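Local coordinates for protein putative triphosphoribosyl-dephospho-coA synthase (Archaeoglobus fulgidus DSM 4304, PDB 3H9P) that probably binds ATP and may act as a triphosphoribosyl-dephospho-CoA synthase, although its function has not been established, at residues F61-P66 with N144-E149; S157-K162 with L182-D187; V175-H180 with D234-S239; P188-K193 with E197-I202. One frame throughout, in Å; residues are numbered along the deposited sequence.

How the contacts relate
From the N terminus, contact 1 comes first: helix 58-68 packs against helix 145-151, closing a loop of 77 residues between the segments. Contact 2 opens on the next helix, 155-167, and contact 3 on the one after, 171-182. Contact 2 closes in the following loop, 182-187, before contact 3 finds its second half in helix 230-246, so the two cross. Contact 4, a short hairpin of helices 188-194 and 196-208, falls wholly within the span of contact 3 and follows contact 2. Ser157 joins three of them, its hydroxyl probably bonded to Glu149 of contact 1 and Ser238 of contact 3, while Ala199 of contact 4 packs on Pro186 of contact 2.

Contact 1 of 4, residues F61-P66 with N144-E149; sequences FLLLVP and NLIARE
Two neighbouring leucines, Leu62 and Leu63, receive the forked side chain of Ile146, and this apolar meeting makes up most of the contact. The fork divides the work: the CG2 methyl of Ile146 lies 3.6 Å from Leu62 CD2, while its CG1 branch rests 3.7 Å from Leu63 CG. Leu62 and Leu63 reach it with different first torsions; in Leu62, CG is opposite the backbone N (chi1 -179°), whereas in Leu63 it stands beside it. Leu63 then extends CD2 to within 3.7 Å of Glu149 CB, one helical turn on from Ile146.

The polar groups take no direct part across the segments. Glu149 offers only its aliphatic part to Leu63; a bend at chi2 (-70°) accompanies a carboxylate engaged with Ile156 N and Ser157 OG, so the buried acid has partners further along the chain. Asn144 caps the start of its helix, OD1 accepting from Ala147 N at 3.2 Å, with the donor well above the carbonyl plane.

The segment axes run nearly parallel, 14° apart, at a closest approach of 10.1 Å. Leu63 also packs on helix 230-246, and the whole is a buried helix-helix interface near the centre of the all-alpha fold of this CitG-family protein.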
loop_
_atom_site.group_PDB
_atom_site.type_symbol
_atom_site.label_atom_id
_atom_site.label_comp_id
_atom_site.label_asym_id
_atom_site.label_seq_id
_atom_site.Cartn_x
_atom_site.Cartn_y
_atom_site.Cartn_z
ATOM N N PHE A 61 -3.579 7.178 -17.412
ATOM C CA PHE A 61 -4.238 6.127 -18.250
ATOM C C PHE A 61 -5.257 5.271 -17.549
ATOM O O PHE A 61 -6.309 4.862 -18.132
ATOM C CB PHE A 61 -3.179 5.211 -18.874
ATOM C CG PHE A 61 -2.241 5.931 -19.814
ATOM C CD1 PHE A 61 -2.720 6.926 -20.677
ATOM C CD2 PHE A 61 -0.922 5.569 -19.888
ATOM C CE1 PHE A 61 -1.905 7.550 -21.571
ATOM C CE2 PHE A 61 -0.068 6.195 -20.790
ATOM C CZ PHE A 61 -0.575 7.203 -21.634
ATOM N N LEU A 62 -4.956 4.962 -16.292
ATOM C CA LEU A 62 -5.887 4.170 -15.491
ATOM C C LEU A 62 -7.165 4.987 -15.208
ATOM O O LEU A 62 -8.245 4.427 -15.054
ATOM C CB LEU A 62 -5.214 3.703 -14.197
ATOM C CG LEU A 62 -5.974 2.846 -13.196
ATOM C CD1 LEU A 62 -6.592 1.560 -13.824
ATOM C CD2 LEU A 62 -5.052 2.528 -11.986
ATOM N N LEU A 63 -7.009 6.303 -15.111
ATOM C CA LEU A 63 -8.134 7.211 -14.963
ATOM C C LEU A 63 -8.868 7.390 -16.300
ATOM O O LEU A 63 -10.118 7.295 -16.365
ATOM C CB LEU A 63 -7.698 8.584 -14.414
ATOM C CG LEU A 63 -7.322 8.754 -12.931
ATOM C CD1 LEU A 63 -6.674 10.123 -12.647
ATOM C CD2 LEU A 63 -8.571 8.548 -12.018
ATOM N N LEU A 64 -8.117 7.608 -17.368
ATOM C CA LEU A 64 -8.757 8.005 -18.644
ATOM C C LEU A 64 -9.381 6.893 -19.429
ATOM O O LEU A 64 -10.418 7.080 -20.015
ATOM C CB LEU A 64 -7.769 8.738 -19.546
ATOM C CG LEU A 64 -7.393 10.149 -19.076
ATOM C CD1 LEU A 64 -6.073 10.506 -19.790
ATOM C CD2 LEU A 64 -8.484 11.188 -19.375
ATOM N N VAL A 65 -8.759 5.720 -19.434
ATOM C CA VAL A 65 -9.285 4.639 -20.224
ATOM C C VAL A 65 -10.744 4.281 -19.866
ATOM O O VAL A 65 -11.568 4.071 -20.765
ATOM C CB VAL A 65 -8.266 3.440 -20.228
ATOM C CG1 VAL A 65 -8.869 2.204 -20.758
ATOM C CG2 VAL A 65 -7.026 3.841 -21.024
ATOM N N PRO A 66 -11.089 4.209 -18.569
ATOM C CA PRO A 66 -12.512 3.908 -18.301
ATOM C C PRO A 66 -13.485 4.997 -18.766
ATOM O O PRO A 66 -14.604 4.657 -19.167
ATOM C CB PRO A 66 -12.572 3.795 -16.777
ATOM C CG PRO A 66 -11.238 3.423 -16.386
ATOM C CD PRO A 66 -10.308 4.157 -17.327
ATOM N N ASN A 144 -5.248 6.166 -1.658
ATOM C CA ASN A 144 -5.168 5.896 -3.093
ATOM C C ASN A 144 -6.299 6.612 -3.866
ATOM O O ASN A 144 -7.417 6.103 -4.004
ATOM C CB ASN A 144 -5.166 4.373 -3.329
ATOM C CG ASN A 144 -4.821 3.995 -4.755
ATOM O OD1 ASN A 144 -5.003 4.781 -5.682
ATOM N ND2 ASN A 144 -4.369 2.763 -4.945
ATOM N N LEU A 145 -5.995 7.797 -4.360
ATOM C CA LEU A 145 -6.974 8.664 -5.039
ATOM C C LEU A 145 -7.530 8.095 -6.352
ATOM O O LEU A 145 -8.718 8.233 -6.650
ATOM C CB LEU A 145 -6.383 10.078 -5.245
ATOM C CG LEU A 145 -5.857 10.871 -4.031
ATOM C CD1 LEU A 145 -5.237 12.186 -4.498
ATOM C CD2 LEU A 145 -6.921 11.171 -2.967
ATOM N N ILE A 146 -6.711 7.404 -7.129
ATOM C CA ILE A 146 -7.186 6.909 -8.431
ATOM C C ILE A 146 -8.161 5.758 -8.211
ATOM O O ILE A 146 -9.194 5.674 -8.906
ATOM C CB ILE A 146 -6.001 6.536 -9.373
ATOM C CG1 ILE A 146 -5.347 7.812 -9.901
ATOM C CG2 ILE A 146 -6.405 5.593 -10.553
ATOM C CD1 ILE A 146 -3.848 7.616 -10.271
ATOM N N ALA A 147 -7.839 4.906 -7.227
ATOM C CA ALA A 147 -8.668 3.728 -6.852
ATOM C C ALA A 147 -10.082 4.146 -6.459
ATOM O O ALA A 147 -11.089 3.584 -6.884
ATOM C CB ALA A 147 -8.005 2.982 -5.673
ATOM N N ARG A 148 -10.099 5.163 -5.620
ATOM C CA ARG A 148 -11.286 5.837 -5.120
ATOM C C ARG A 148 -12.141 6.504 -6.224
ATOM O O ARG A 148 -13.360 6.428 -6.168
ATOM C CB ARG A 148 -10.767 6.830 -4.094
ATOM C CG ARG A 148 -11.611 8.018 -3.710
ATOM C CD ARG A 148 -11.120 8.333 -2.352
ATOM N NE ARG A 148 -10.884 9.734 -2.116
ATOM C CZ ARG A 148 -10.044 10.177 -1.198
ATOM N NH1 ARG A 148 -9.323 9.315 -0.482
ATOM N NH2 ARG A 148 -9.911 11.480 -1.017
ATOM N N GLU A 149 -11.512 7.138 -7.214
ATOM C CA GLU A 149 -12.193 7.551 -8.456
ATOM C C GLU A 149 -12.783 6.357 -9.235
ATOM O O GLU A 149 -13.851 6.459 -9.861
ATOM C CB GLU A 149 -11.203 8.270 -9.399
ATOM C CG GLU A 149 -10.736 9.609 -8.889
ATOM C CD GLU A 149 -11.842 10.643 -8.907
ATOM O OE1 GLU A 149 -12.115 11.232 -9.968
ATOM O OE2 GLU A 149 -12.455 10.847 -7.862
#

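Contact 2 of 4, residues S157-K162 with L182-D187; sequences SIEGAK and LSKFPD
Glu159 reaches out from helix 155-167 and Lys184 reaches back from the loop after helix 171-182, a helix-to-loop salt bridge on the surface of the all-alpha fold. Their meeting is the tight part of the contact. Glu159, extended beyond CG, and Lys184 approach from opposite directions, and the carboxylate oxygen OE2 comes against the end of the lysine chain. The pair probably relies on charge more than on directed hydrogen bonding, for no hydrogen bond is formed across the segments.

The looser part lies at Phe185, where Glu159 OE1 approaches the ring edge near its plane, 4.2 Å from Phe185 CZ. This would suit the slightly positive rim of the ring, though at this distance the effect is probably weak. Lys184 CG sits over one face of the same ring, offset toward the rim, and Phe185 also packs against Leu145. Lys184 is the solvent-exposed residue, touching a neighbouring molecule in the crystal, and just 93 Å² is buried between the segments.

A turn at the last torsion of Lys184 (chi4 97°) swings its ammonium off the line of the chain. The 3.0 Å from Glu159 OE2 to Lys184 CE is short, which leaves the ammonium's placement somewhat doubtful; the salt bridge itself joins Glu159 OE2 to Lys184 NZ at 3.1 Å.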
loop_
_atom_site.group_PDB
_atom_site.type_symbol
_atom_site.label_atom_id
_atom_site.label_comp_id
_atom_site.label_asym_id
_atom_site.label_seq_id
_atom_site.Cartn_x
_atom_site.Cartn_y
_atom_site.Cartn_z
ATOM N N SER A 157 -12.633 13.999 -10.362
ATOM C CA SER A 157 -12.553 14.451 -11.728
ATOM C C SER A 157 -13.695 15.384 -12.116
ATOM O O SER A 157 -13.480 16.378 -12.815
ATOM C CB SER A 157 -12.519 13.228 -12.667
ATOM O OG SER A 157 -11.385 12.435 -12.340
ATOM N N ILE A 158 -14.898 15.029 -11.686
ATOM C CA ILE A 158 -16.124 15.834 -11.873
ATOM C C ILE A 158 -16.031 17.202 -11.200
ATOM O O ILE A 158 -16.349 18.220 -11.817
ATOM C CB ILE A 158 -17.380 15.085 -11.321
ATOM C CG1 ILE A 158 -17.660 13.870 -12.193
ATOM C CG2 ILE A 158 -18.644 16.013 -11.239
ATOM C CD1 ILE A 158 -18.549 12.836 -11.534
ATOM N N GLU A 159 -15.560 17.215 -9.962
ATOM C CA GLU A 159 -15.342 18.455 -9.206
ATOM C C GLU A 159 -14.288 19.309 -9.910
ATOM O O GLU A 159 -14.444 20.525 -10.022
ATOM C CB GLU A 159 -14.926 18.141 -7.740
ATOM C CG GLU A 159 -14.258 19.291 -7.018
ATOM C CD GLU A 159 -13.457 18.880 -5.783
ATOM O OE1 GLU A 159 -13.244 17.653 -5.524
ATOM O OE2 GLU A 159 -13.015 19.813 -5.056
ATOM N N GLY A 160 -13.222 18.673 -10.387
ATOM C CA GLY A 160 -12.224 19.366 -11.191
ATOM C C GLY A 160 -12.840 19.899 -12.492
ATOM O O GLY A 160 -12.536 21.042 -12.903
ATOM N N ALA A 161 -13.737 19.117 -13.114
ATOM C CA ALA A 161 -14.342 19.563 -14.361
ATOM C C ALA A 161 -15.209 20.820 -14.133
ATOM O O ALA A 161 -15.103 21.826 -14.848
ATOM C CB ALA A 161 -15.148 18.451 -14.988
ATOM N N LYS A 162 -16.038 20.767 -13.103
ATOM C CA LYS A 162 -16.819 21.923 -12.702
ATOM C C LYS A 162 -15.929 23.146 -12.393
ATOM O O LYS A 162 -16.291 24.267 -12.727
ATOM C CB LYS A 162 -17.686 21.561 -11.516
ATOM C CG LYS A 162 -18.718 20.469 -11.796
ATOM C CD LYS A 162 -19.560 20.196 -10.530
ATOM C CE LYS A 162 -20.835 19.447 -10.861
ATOM N NZ LYS A 162 -21.365 18.658 -9.696
ATOM N N LEU A 182 -3.692 20.163 -5.908
ATOM C CA LEU A 182 -2.492 20.073 -5.092
ATOM C C LEU A 182 -2.745 20.481 -3.616
ATOM O O LEU A 182 -2.250 19.817 -2.683
ATOM C CB LEU A 182 -1.349 20.893 -5.720
ATOM C CG LEU A 182 0.098 20.573 -5.300
ATOM C CD1 LEU A 182 0.537 19.130 -5.704
ATOM C CD2 LEU A 182 1.050 21.614 -5.852
ATOM N N SER A 183 -3.528 21.529 -3.377
ATOM C CA SER A 183 -3.812 21.891 -1.962
ATOM C C SER A 183 -4.869 21.055 -1.234
ATOM O O SER A 183 -5.120 21.271 -0.047
ATOM C CB SER A 183 -4.046 23.405 -1.716
ATOM O OG SER A 183 -4.138 24.165 -2.891
ATOM N N LYS A 184 -5.471 20.097 -1.909
ATOM C CA LYS A 184 -6.638 19.450 -1.348
ATOM C C LYS A 184 -6.339 17.986 -1.051
ATOM O O LYS A 184 -6.839 17.415 -0.092
ATOM C CB LYS A 184 -7.797 19.591 -2.342
ATOM C CG LYS A 184 -9.155 19.303 -1.812
ATOM C CD LYS A 184 -10.160 19.455 -2.937
ATOM C CE LYS A 184 -11.573 19.334 -2.454
ATOM N NZ LYS A 184 -12.102 20.695 -2.245
ATOM N N PHE A 185 -5.514 17.368 -1.882
ATOM C CA PHE A 185 -5.317 15.936 -1.754
ATOM C C PHE A 185 -3.832 15.710 -1.678
ATOM O O PHE A 185 -3.110 16.128 -2.581
ATOM C CB PHE A 185 -5.921 15.192 -2.942
ATOM C CG PHE A 185 -7.404 15.391 -3.095
ATOM C CD1 PHE A 185 -8.301 14.802 -2.198
ATOM C CD2 PHE A 185 -7.892 16.151 -4.141
ATOM C CE1 PHE A 185 -9.653 14.969 -2.352
ATOM C CE2 PHE A 185 -9.256 16.344 -4.302
ATOM C CZ PHE A 185 -10.143 15.769 -3.407
ATOM N N PRO A 186 -3.371 15.121 -0.558
ATOM C CA PRO A 186 -1.976 14.677 -0.448
ATOM C C PRO A 186 -1.767 13.588 -1.506
ATOM O O PRO A 186 -2.639 12.736 -1.702
ATOM C CB PRO A 186 -1.874 14.101 0.971
ATOM C CG PRO A 186 -3.197 14.328 1.630
ATOM C CD PRO A 186 -4.216 14.673 0.564
ATOM N N ASP A 187 -0.668 13.671 -2.234
ATOM C CA ASP A 187 -0.396 12.777 -3.353
ATOM C C ASP A 187 0.151 11.441 -2.836
ATOM O O ASP A 187 1.242 11.407 -2.225
ATOM C CB ASP A 187 0.625 13.424 -4.306
ATOM C CG ASP A 187 0.605 12.803 -5.703
ATOM O OD1 ASP A 187 0.781 11.567 -5.803
ATOM O OD2 ASP A 187 0.400 13.542 -6.708
#

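Contact 3 of 4, residues V175-H180 with D234-S239; sequences VELYYH and DLTASS
Tyr178 and Thr236 bring the backbones nearest, their CA atoms 6.0 Å apart, where the two helical segments cross at 133° with axes 9.6 Å apart at closest approach. The side chains then share the gap in two unlike ways. Leu177 makes the larger, apolar part. Its CG is turned opposite the backbone N (chi1 -179°), which carries the branch toward helix 230-246, and CD2 arrives 3.5 Å from Ser239 CB. That is tighter than ordinary carbon-carbon contact, and the methyl packs snugly against the serine. The same methyl stays at a looser 4.2 Å from Thr236 CG2.

Tyr178 makes the smaller, aromatic part. It crosses Thr236 at about a right angle, and Thr236 OG1 lies at the ring edge, near the ring plane, 3.9 Å from Tyr178 CD1. This is packing and not a hydrogen bond; the threonine hydroxyl is bonded instead to Ile232 O, one turn back in its own helix. Tyr178 in turn leans CD2 on one face of the Tyr179 ring, 3.7 Å above its plane, and Tyr179 pairs with Arg215 in a cation-pi interaction.

Other helices close in around the pair. Leu177 also meets Leu164 of helix 155-167. Ser239 OG has both Ser157 O of that helix and Leu235 O within hydrogen-bonding reach, and its one proton is not assigned between them. No hydrogen bond links the two segments directly. The contact is an oblique crossing of two helices in the buried interior of an all-alpha fold, here that of a CitG-family protein.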
loop_
_atom_site.group_PDB
_atom_site.type_symbol
_atom_site.label_atom_id
_atom_site.label_comp_id
_atom_site.label_asym_id
_atom_site.label_seq_id
_atom_site.Cartn_x
_atom_site.Cartn_y
_atom_site.Cartn_z
ATOM N N VAL A 175 -3.983 25.479 -14.892
ATOM C CA VAL A 175 -3.052 25.770 -13.809
ATOM C C VAL A 175 -3.813 25.967 -12.505
ATOM O O VAL A 175 -3.535 25.303 -11.501
ATOM C CB VAL A 175 -2.230 27.043 -14.093
ATOM C CG1 VAL A 175 -1.238 27.306 -12.960
ATOM C CG2 VAL A 175 -1.513 26.901 -15.414
ATOM N N GLU A 176 -4.780 26.873 -12.506
ATOM C CA GLU A 176 -5.561 27.030 -11.300
ATOM C C GLU A 176 -6.113 25.685 -10.816
ATOM O O GLU A 176 -6.030 25.408 -9.631
ATOM C CB GLU A 176 -6.625 28.123 -11.405
ATOM C CG GLU A 176 -6.049 29.539 -11.617
ATOM C CD GLU A 176 -4.868 29.910 -10.705
ATOM O OE1 GLU A 176 -4.785 29.456 -9.557
ATOM O OE2 GLU A 176 -4.002 30.680 -11.143
ATOM N N LEU A 177 -6.614 24.842 -11.722
ATOM C CA LEU A 177 -7.077 23.501 -11.316
ATOM C C LEU A 177 -5.981 22.729 -10.610
ATOM O O LEU A 177 -6.190 22.187 -9.540
ATOM C CB LEU A 177 -7.621 22.661 -12.482
ATOM C CG LEU A 177 -8.118 21.252 -12.031
ATOM C CD1 LEU A 177 -9.070 21.297 -10.795
ATOM C CD2 LEU A 177 -8.785 20.451 -13.114
ATOM N N TYR A 178 -4.800 22.697 -11.210
ATOM C CA TYR A 178 -3.707 21.912 -10.679
ATOM C C TYR A 178 -3.382 22.318 -9.240
ATOM O O TYR A 178 -3.251 21.453 -8.355
ATOM C CB TYR A 178 -2.484 22.024 -11.597
ATOM C CG TYR A 178 -1.263 21.326 -11.068
ATOM C CD1 TYR A 178 -1.140 19.936 -11.156
ATOM C CD2 TYR A 178 -0.229 22.054 -10.472
ATOM C CE1 TYR A 178 0.016 19.277 -10.659
ATOM C CE2 TYR A 178 0.893 21.431 -9.973
ATOM C CZ TYR A 178 1.022 20.042 -10.066
ATOM O OH TYR A 178 2.150 19.427 -9.574
ATOM N N TYR A 179 -3.256 23.618 -8.985
ATOM C CA TYR A 179 -2.921 24.052 -7.619
ATOM C C TYR A 179 -4.042 23.805 -6.609
ATOM O O TYR A 179 -3.783 23.408 -5.454
ATOM C CB TYR A 179 -2.307 25.461 -7.569
ATOM C CG TYR A 179 -0.910 25.479 -8.195
ATOM C CD1 TYR A 179 0.227 25.200 -7.429
ATOM C CD2 TYR A 179 -0.737 25.740 -9.555
ATOM C CE1 TYR A 179 1.503 25.198 -7.992
ATOM C CE2 TYR A 179 0.543 25.746 -10.134
ATOM C CZ TYR A 179 1.658 25.458 -9.340
ATOM O OH TYR A 179 2.929 25.447 -9.899
ATOM N N HIS A 180 -5.285 23.971 -7.070
ATOM C CA HIS A 180 -6.442 23.549 -6.314
ATOM C C HIS A 180 -6.349 22.085 -5.880
ATOM O O HIS A 180 -6.552 21.777 -4.701
ATOM C CB HIS A 180 -7.669 23.721 -7.166
ATOM C CG HIS A 180 -8.938 23.358 -6.477
ATOM N ND1 HIS A 180 -9.503 24.153 -5.496
ATOM C CD2 HIS A 180 -9.782 22.310 -6.653
ATOM C CE1 HIS A 180 -10.641 23.610 -5.096
ATOM N NE2 HIS A 180 -10.831 22.490 -5.778
ATOM N N ASP A 234 -2.331 13.632 -12.892
ATOM C CA ASP A 234 -3.262 12.601 -13.396
ATOM C C ASP A 234 -4.706 13.087 -13.294
ATOM O O ASP A 234 -5.441 13.057 -14.291
ATOM C CB ASP A 234 -3.088 11.244 -12.668
ATOM C CG ASP A 234 -1.727 10.562 -12.991
ATOM O OD1 ASP A 234 -1.130 10.919 -14.024
ATOM O OD2 ASP A 234 -1.249 9.660 -12.245
ATOM N N LEU A 235 -5.102 13.583 -12.108
ATOM C CA LEU A 235 -6.483 14.005 -11.860
ATOM C C LEU A 235 -6.817 15.276 -12.611
ATOM O O LEU A 235 -7.983 15.551 -12.939
ATOM C CB LEU A 235 -6.709 14.204 -10.364
ATOM C CG LEU A 235 -6.770 12.897 -9.557
ATOM C CD1 LEU A 235 -6.398 13.117 -8.081
ATOM C CD2 LEU A 235 -8.135 12.233 -9.648
ATOM N N THR A 236 -5.799 16.070 -12.904
ATOM C CA THR A 236 -6.042 17.278 -13.660
ATOM C C THR A 236 -6.445 16.882 -15.098
ATOM O O THR A 236 -7.324 17.481 -15.706
ATOM C CB THR A 236 -4.796 18.147 -13.604
ATOM O OG1 THR A 236 -4.611 18.504 -12.243
ATOM C CG2 THR A 236 -4.919 19.434 -14.473
ATOM N N ALA A 237 -5.822 15.833 -15.602
ATOM C CA ALA A 237 -6.071 15.368 -16.949
ATOM C C ALA A 237 -7.431 14.742 -17.060
ATOM O O ALA A 237 -8.111 14.950 -18.050
ATOM C CB ALA A 237 -4.978 14.351 -17.384
ATOM N N SER A 238 -7.826 13.941 -16.085
ATOM C CA SER A 238 -9.130 13.301 -16.193
ATOM C C SER A 238 -10.249 14.370 -16.094
ATOM O O SER A 238 -11.287 14.239 -16.751
ATOM C CB SER A 238 -9.290 12.200 -15.148
ATOM O OG SER A 238 -9.227 12.725 -13.846
ATOM N N SER A 239 -10.018 15.404 -15.261
ATOM C CA SER A 239 -10.921 16.553 -15.146
ATOM C C SER A 239 -11.069 17.328 -16.475
ATOM O O SER A 239 -12.167 17.765 -16.789
ATOM C CB SER A 239 -10.427 17.541 -14.072
ATOM O OG SER A 239 -10.563 17.006 -12.791
#

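Contact 4 of 4, residues P188-K193 with E197-I202; sequences PLVIAK and EYAEKI
The phenol oxygen of Tyr198, whose ring touches Val190 across the contact, is hydrogen-bonded to Asp225 OD2, and the same ring meets Trp205 edge-to-face. The tyrosine is therefore held at both its hydroxyl and its ring, which probably restrains the ring beside Val190. Val190 CG1, placed opposite the backbone N by its first torsion (170°), meets two neighbours: it lies 3.9 Å from Tyr198 CD2 and 3.6 Å from Ala199 CA.

Ala199 takes the centre. Its CB sits 3.4 Å from Ile191 CG1, closer than usual van der Waals contact, and 3.7 Å from Val190 CG1. With only a methyl here, the backbones come together, Ile191 CA and Ala199 CA being 5.2 Å apart and the axes 8.0 Å at their nearest. The N-to-C directions differ by 143°, so helices 188-194 and 196-208 form a short helical hairpin.

Ala192 makes backbone hydrogen bonds to the second subunit and packs on Arg196 of that chain. Across the hairpin itself no hydrogen bond is made, which suggests that apolar packing of Val190, Ile191, Ala199 and the Tyr198 ring, with the short connection, probably keeps the two helices together.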
loop_
_atom_site.group_PDB
_atom_site.type_symbol
_atom_site.label_atom_id
_atom_site.label_comp_id
_atom_site.label_asym_id
_atom_site.label_seq_id
_atom_site.Cartn_x
_atom_site.Cartn_y
_atom_site.Cartn_z
ATOM N N PRO A 188 -0.591 10.345 -3.076
ATOM C CA PRO A 188 -0.171 9.009 -2.679
ATOM C C PRO A 188 1.256 8.659 -3.163
ATOM O O PRO A 188 2.002 8.016 -2.445
ATOM C CB PRO A 188 -1.225 8.097 -3.333
ATOM C CG PRO A 188 -1.873 8.901 -4.369
ATOM C CD PRO A 188 -1.828 10.313 -3.882
ATOM N N LEU A 189 1.648 9.122 -4.342
ATOM C CA LEU A 189 3.033 8.891 -4.817
ATOM C C LEU A 189 4.051 9.597 -3.956
ATOM O O LEU A 189 5.123 9.043 -3.612
ATOM C CB LEU A 189 3.196 9.385 -6.246
ATOM C CG LEU A 189 2.362 8.661 -7.287
ATOM C CD1 LEU A 189 2.539 9.376 -8.654
ATOM C CD2 LEU A 189 2.763 7.191 -7.368
ATOM N N VAL A 190 3.752 10.840 -3.608
ATOM C CA VAL A 190 4.611 11.560 -2.659
ATOM C C VAL A 190 4.607 10.842 -1.290
ATOM O O VAL A 190 5.663 10.664 -0.681
ATOM C CB VAL A 190 4.183 13.027 -2.546
ATOM C CG1 VAL A 190 4.891 13.727 -1.403
ATOM C CG2 VAL A 190 4.393 13.746 -3.862
ATOM N N ILE A 191 3.422 10.429 -0.813
ATOM C CA ILE A 191 3.323 9.734 0.486
ATOM C C ILE A 191 4.318 8.572 0.503
ATOM O O ILE A 191 5.129 8.440 1.435
ATOM C CB ILE A 191 1.869 9.193 0.792
ATOM C CG1 ILE A 191 0.881 10.340 1.063
ATOM C CG2 ILE A 191 1.890 8.265 1.948
ATOM C CD1 ILE A 191 -0.572 9.922 1.145
ATOM N N ALA A 192 4.286 7.764 -0.558
ATOM C CA ALA A 192 5.080 6.545 -0.614
ATOM C C ALA A 192 6.570 6.821 -0.720
ATOM O O ALA A 192 7.368 6.031 -0.264
ATOM C CB ALA A 192 4.607 5.659 -1.780
ATOM N N LYS A 193 6.952 7.927 -1.349
ATOM C CA LYS A 193 8.379 8.239 -1.525
ATOM C C LYS A 193 8.949 9.047 -0.347
ATOM O O LYS A 193 10.014 8.707 0.178
ATOM C CB LYS A 193 8.625 8.997 -2.842
ATOM C CG LYS A 193 10.101 9.243 -3.132
ATOM C CD LYS A 193 10.343 9.768 -4.527
ATOM C CE LYS A 193 11.843 9.771 -4.839
ATOM N NZ LYS A 193 12.118 9.537 -6.301
ATOM N N GLU A 197 3.857 12.885 6.197
ATOM C CA GLU A 197 3.993 14.265 6.636
ATOM C C GLU A 197 4.538 15.214 5.554
ATOM O O GLU A 197 4.154 16.383 5.510
ATOM C CB GLU A 197 4.786 14.361 7.930
ATOM C CG GLU A 197 4.213 15.396 8.901
ATOM C CD GLU A 197 4.515 16.800 8.430
ATOM O OE1 GLU A 197 5.647 16.993 7.928
ATOM O OE2 GLU A 197 3.638 17.687 8.521
ATOM N N TYR A 198 5.382 14.718 4.654
ATOM C CA TYR A 198 5.878 15.554 3.567
ATOM C C TYR A 198 4.780 15.774 2.525
ATOM O O TYR A 198 4.588 16.887 2.035
ATOM C CB TYR A 198 7.142 14.950 2.923
ATOM C CG TYR A 198 7.781 15.845 1.889
ATOM C CD1 TYR A 198 9.009 16.478 2.133
ATOM C CD2 TYR A 198 7.162 16.063 0.668
ATOM C CE1 TYR A 198 9.578 17.320 1.176
ATOM C CE2 TYR A 198 7.722 16.895 -0.294
ATOM C CZ TYR A 198 8.911 17.517 -0.039
ATOM O OH TYR A 198 9.415 18.322 -1.019
ATOM N N ALA A 199 4.040 14.723 2.194
ATOM C CA ALA A 199 2.847 14.876 1.344
ATOM C C ALA A 199 1.811 15.905 1.905
ATOM O O ALA A 199 1.290 16.751 1.171
ATOM C CB ALA A 199 2.207 13.523 1.075
ATOM N N GLU A 200 1.520 15.830 3.196
ATOM C CA GLU A 200 0.562 16.762 3.827
ATOM C C GLU A 200 1.106 18.170 3.725
ATOM O O GLU A 200 0.353 19.134 3.574
ATOM C CB GLU A 200 0.334 16.414 5.300
ATOM C CG GLU A 200 -1.122 16.256 5.667
ATOM C CD GLU A 200 -1.548 14.791 5.741
ATOM O OE1 GLU A 200 -1.396 14.161 6.813
ATOM O OE2 GLU A 200 -2.043 14.256 4.733
ATOM N N LYS A 201 2.429 18.277 3.771
ATOM C CA LYS A 201 3.064 19.580 3.778
ATOM C C LYS A 201 2.934 20.283 2.439
ATOM O O LYS A 201 2.889 21.498 2.390
ATOM C CB LYS A 201 4.527 19.477 4.191
ATOM C CG LYS A 201 5.019 20.726 4.883
ATOM C CD LYS A 201 4.703 20.765 6.368
ATOM C CE LYS A 201 5.644 21.725 7.091
ATOM N NZ LYS A 201 5.424 21.808 8.588
ATOM N N ILE A 202 2.874 19.506 1.359
ATOM C CA ILE A 202 2.654 20.014 0.003
ATOM C C ILE A 202 1.325 20.702 -0.081
ATOM O O ILE A 202 1.217 21.773 -0.655
ATOM C CB ILE A 202 2.686 18.876 -1.051
ATOM C CG1 ILE A 202 4.026 18.137 -1.006
ATOM C CG2 ILE A 202 2.414 19.407 -2.503
ATOM C CD1 ILE A 202 5.179 19.031 -1.179
#